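Local coordinates for protein putative pyridoxamine 5-phosphate-dependent dehydrase, Wbdk (Escherichia coli, PDB 2GMS) that catalyses removal of the C3'-hydroxyl from GDP-4-keto-6-deoxy-D-mannose by combined transamination and deoxygenation, a step in making the L-colitose of the O-antigen, at residues A[158-163]-A[176-181]. Numbering follows the deposited sequence.
Sequences LLEDNC and GTFGLM. With P0P ([4-(dihydroxymethyl)-5-hydroxy-6-methylpyridin-3-yl]methyl dihydrogen phosphate), chain D.
The carboxylate of E160 gathers backbone N-H groups of the 176-181 loop. E160 OE1 accepts from G176 N at 2.7 Å, met from above the carboxylate plane. E160 OE2 accepts from G179 N at 2.9 Å on its anti side, and takes a weak, bent bond from F178 N. The E160 chain is extended beyond CG (chi2 180°), which takes the carboxylate out from the strand to these N-H groups. E160 OE2 also lies near the plane of the F178 ring at its edge, 4.0 Å from F178 CD1. OE1 has a second donor in N136, and loop N-H groups hold OE2, so both oxygens of this buried carboxylate are engaged.

L180 N donates to L158 O (2.8 Å). E160 N donates to M181 O (3.2 Å). At G179 the chains run close, with its CA 3.2 Å from L158 O.

On the face away from E160, L159 and M181 sit side by side, L159 CD2 4.1 Å from M181 CB, and both pack on M65 of helix 58-68. On the E160 side, L158 CD2 packs against the backbone of F178 and G179.

Beyond E160 the strand reaches the cofactor. D161 OD2 is 2.8 Å from N1 of the bound hydrated PLP, and T93 and N62 bond to the same oxygen. D161 OD1 accepts from C163 N in an Asx turn. An aspartate facing the pyridine nitrogen from a strand of the central mixed sheet is characteristic of the aspartate aminotransferase fold.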
ATOM      1  N   LEU A 158      -8.896 -14.933 -16.965  1.00 20.72           N
ATOM      2  CA  LEU A 158      -8.488 -13.780 -17.712  1.00 18.79           C
ATOM      3  C   LEU A 158      -8.497 -12.595 -16.777  1.00 20.47           C
ATOM      4  O   LEU A 158      -9.489 -12.358 -16.087  1.00 22.83           O
ATOM      5  CB  LEU A 158      -9.478 -13.472 -18.832  1.00 20.38           C
ATOM      6  CG  LEU A 158      -9.109 -12.172 -19.560  1.00 31.22           C
ATOM      7  CD1 LEU A 158      -7.810 -12.347 -20.332  1.00 26.46           C
ATOM      8  CD2 LEU A 158     -10.208 -11.808 -20.553  1.00 30.42           C
ATOM      9  N   LEU A 159      -7.391 -11.870 -16.754  1.00 21.63           N
ATOM     10  CA  LEU A 159      -7.300 -10.694 -15.925  1.00 25.41           C
ATOM     11  C   LEU A 159      -6.924  -9.498 -16.775  1.00 20.69           C
ATOM     12  O   LEU A 159      -6.362  -9.651 -17.866  1.00 20.65           O
ATOM     13  CB  LEU A 159      -6.283 -10.862 -14.789  1.00 21.17           C
ATOM     14  CG  LEU A 159      -6.624 -12.031 -13.881  1.00 22.03           C
ATOM     15  CD1 LEU A 159      -5.405 -12.281 -13.022  1.00 19.02           C
ATOM     16  CD2 LEU A 159      -7.814 -11.670 -12.976  1.00 19.59           C
ATOM     17  N   GLU A 160      -7.221  -8.304 -16.250  1.00 20.71           N
ATOM     18  CA  GLU A 160      -6.885  -7.070 -16.933  1.00 19.66           C
ATOM     19  C   GLU A 160      -6.237  -6.004 -16.069  1.00 15.94           C
ATOM     20  O   GLU A 160      -6.754  -5.615 -15.024  1.00 18.64           O
ATOM     21  CB  GLU A 160      -8.114  -6.360 -17.537  1.00 22.98           C
ATOM     22  CG  GLU A 160      -8.789  -7.033 -18.739  1.00 19.93           C
ATOM     23  CD  GLU A 160      -9.960  -6.221 -19.194  1.00 21.00           C
ATOM     24  OE1 GLU A 160      -9.819  -5.216 -19.882  1.00 23.56           O
ATOM     25  OE2 GLU A 160     -11.112  -6.657 -18.741  1.00 20.77           O
ATOM     26  N   ASP A 161      -5.114  -5.494 -16.553  1.00 15.59           N
ATOM     27  CA  ASP A 161      -4.498  -4.349 -15.932  1.00 17.94           C
ATOM     28  C   ASP A 161      -4.981  -3.228 -16.868  1.00 19.38           C
ATOM     29  O   ASP A 161      -4.516  -3.118 -18.010  1.00 21.98           O
ATOM     30  CB  ASP A 161      -2.958  -4.407 -15.881  1.00 13.55           C
ATOM     31  CG  ASP A 161      -2.335  -3.128 -15.388  1.00 26.99           C
ATOM     32  OD1 ASP A 161      -2.893  -2.032 -15.483  1.00 22.84           O
ATOM     33  OD2 ASP A 161      -1.132  -3.297 -14.852  1.00 26.14           O
ATOM     34  N   ASN A 162      -5.969  -2.447 -16.405  1.00 18.57           N
ATOM     35  CA  ASN A 162      -6.553  -1.366 -17.193  1.00 16.78           C
ATOM     36  C   ASN A 162      -6.129   0.021 -16.695  1.00 16.38           C
ATOM     37  O   ASN A 162      -6.851   1.010 -16.891  1.00 18.05           O
ATOM     38  CB  ASN A 162      -8.100  -1.454 -17.201  1.00 19.86           C
ATOM     39  CG  ASN A 162      -8.703  -0.751 -18.404  1.00 18.79           C
ATOM     40  OD1 ASN A 162      -8.210  -0.953 -19.513  1.00 23.03           O
ATOM     41  ND2 ASN A 162      -9.741   0.068 -18.198  1.00 17.64           N
ATOM     42  N   CYS A 163      -4.950   0.065 -16.072  1.00 16.61           N
ATOM     43  CA  CYS A 163      -4.390   1.289 -15.524  1.00 16.54           C
ATOM     44  C   CYS A 163      -4.140   2.416 -16.519  1.00 21.20           C
ATOM     45  O   CYS A 163      -3.996   3.554 -16.106  1.00 18.28           O
ATOM     46  CB  CYS A 163      -3.183   1.051 -14.598  1.00 14.21           C
ATOM     47  SG  CYS A 163      -3.732   0.198 -13.100  1.00 19.08           S
ATOM     48  N   GLY A 176     -11.645  -3.457 -18.841  1.00 24.99           N
ATOM     49  CA  GLY A 176     -11.510  -3.624 -17.401  1.00 18.19           C
ATOM     50  C   GLY A 176     -12.591  -4.557 -16.879  1.00 20.17           C
ATOM     51  O   GLY A 176     -12.479  -5.096 -15.776  1.00 24.67           O
ATOM     52  N   THR A 177     -13.626  -4.744 -17.711  1.00 21.42           N
ATOM     53  CA  THR A 177     -14.783  -5.565 -17.351  1.00 22.36           C
ATOM     54  C   THR A 177     -14.801  -6.896 -18.027  1.00 17.52           C
ATOM     55  O   THR A 177     -15.689  -7.694 -17.762  1.00 22.83           O
ATOM     56  CB  THR A 177     -16.161  -4.883 -17.592  1.00 18.57           C
ATOM     57  OG1 THR A 177     -16.356  -4.699 -18.980  1.00 22.85           O
ATOM     58  CG2 THR A 177     -16.227  -3.541 -16.889  1.00 17.72           C
ATOM     59  N   PHE A 178     -13.846  -7.111 -18.906  1.00 19.78           N
ATOM     60  CA  PHE A 178     -13.783  -8.354 -19.611  1.00 17.40           C
ATOM     61  C   PHE A 178     -13.260  -9.480 -18.735  1.00 31.36           C
ATOM     62  O   PHE A 178     -13.775 -10.600 -18.774  1.00 27.92           O
ATOM     63  CB  PHE A 178     -12.923  -8.260 -20.875  1.00 14.63           C
ATOM     64  CG  PHE A 178     -13.567  -7.399 -21.914  1.00 20.87           C
ATOM     65  CD1 PHE A 178     -13.371  -6.018 -21.960  1.00 22.04           C
ATOM     66  CD2 PHE A 178     -14.408  -7.965 -22.871  1.00 26.54           C
ATOM     67  CE1 PHE A 178     -13.975  -5.228 -22.947  1.00 22.66           C
ATOM     68  CE2 PHE A 178     -15.017  -7.189 -23.863  1.00 21.68           C
ATOM     69  CZ  PHE A 178     -14.798  -5.815 -23.907  1.00 24.18           C
ATOM     70  N   GLY A 179     -12.210  -9.194 -17.952  1.00 31.28           N
ATOM     71  CA  GLY A 179     -11.625 -10.222 -17.109  1.00 32.23           C
ATOM     72  C   GLY A 179     -12.328 -10.449 -15.774  1.00 19.25           C
ATOM     73  O   GLY A 179     -13.167  -9.652 -15.349  1.00 36.21           O
ATOM     74  N   LEU A 180     -11.965 -11.546 -15.105  1.00 23.02           N
ATOM     75  CA  LEU A 180     -12.555 -11.830 -13.803  1.00 18.62           C
ATOM     76  C   LEU A 180     -12.429 -10.576 -12.940  1.00 23.24           C
ATOM     77  O   LEU A 180     -13.328 -10.230 -12.163  1.00 18.97           O
ATOM     78  CB  LEU A 180     -11.876 -13.035 -13.120  1.00 23.43           C
ATOM     79  CG  LEU A 180     -12.328 -13.333 -11.688  1.00 27.01           C
ATOM     80  CD1 LEU A 180     -13.772 -13.818 -11.672  1.00 21.99           C
ATOM     81  CD2 LEU A 180     -11.413 -14.421 -11.126  1.00 21.67           C
ATOM     82  N   MET A 181     -11.304  -9.888 -13.092  1.00 26.46           N
ATOM     83  CA  MET A 181     -11.076  -8.654 -12.386  1.00 20.68           C
ATOM     84  C   MET A 181     -10.392  -7.731 -13.370  1.00 25.29           C
ATOM     85  O   MET A 181      -9.778  -8.190 -14.341  1.00 24.16           O
ATOM     86  CB  MET A 181     -10.152  -8.838 -11.175  1.00 18.18           C
ATOM     87  CG  MET A 181     -10.865  -9.229  -9.894  1.00 19.17           C
ATOM     88  SD  MET A 181      -9.746  -9.628  -8.525  1.00 25.09           S
ATOM     89  CE  MET A 181      -9.177 -11.296  -8.945  1.00 18.74           C
TER
HETATM   90  O3  P0P D 400       0.629   2.042 -16.445  1.00 21.71           O
HETATM   91  N1  P0P D 400      -0.092  -0.762 -14.383  1.00 20.16           N
HETATM   92  C2  P0P D 400       0.123  -0.045 -15.469  1.00 20.97           C
HETATM   93  C2A P0P D 400       0.036  -0.672 -16.839  1.00 17.81           C
HETATM   94  C3  P0P D 400       0.421   1.284 -15.355  1.00 23.36           C
HETATM   95  C4  P0P D 400       0.492   1.857 -14.086  1.00 25.28           C
HETATM   96  C4A P0P D 400       0.781   3.336 -13.977  1.00 37.67           C
HETATM   97  O4A P0P D 400       0.542   3.950 -15.218  1.00 33.07           O
HETATM   98  O4B P0P D 400       2.105   3.560 -13.600  1.00 49.92           O
HETATM   99  C5  P0P D 400       0.339   1.071 -12.921  1.00 16.83           C
HETATM  100  C6  P0P D 400      -0.010  -0.236 -13.153  1.00 16.60           C
HETATM  101  C5A P0P D 400       0.334   1.771 -11.751  1.00 21.29           C
HETATM  102  O4P P0P D 400      -0.646   2.549 -11.230  1.00 26.52           O
HETATM  103  P   P0P D 400      -0.135   3.472 -10.029  1.00 17.81           P
HETATM  104  O1P P0P D 400       0.878   4.382 -10.604  1.00 18.73           O
HETATM  105  O2P P0P D 400      -1.439   4.306  -9.575  1.00 20.21           O
HETATM  106  O3P P0P D 400       0.466   2.638  -8.791  1.00 17.95           O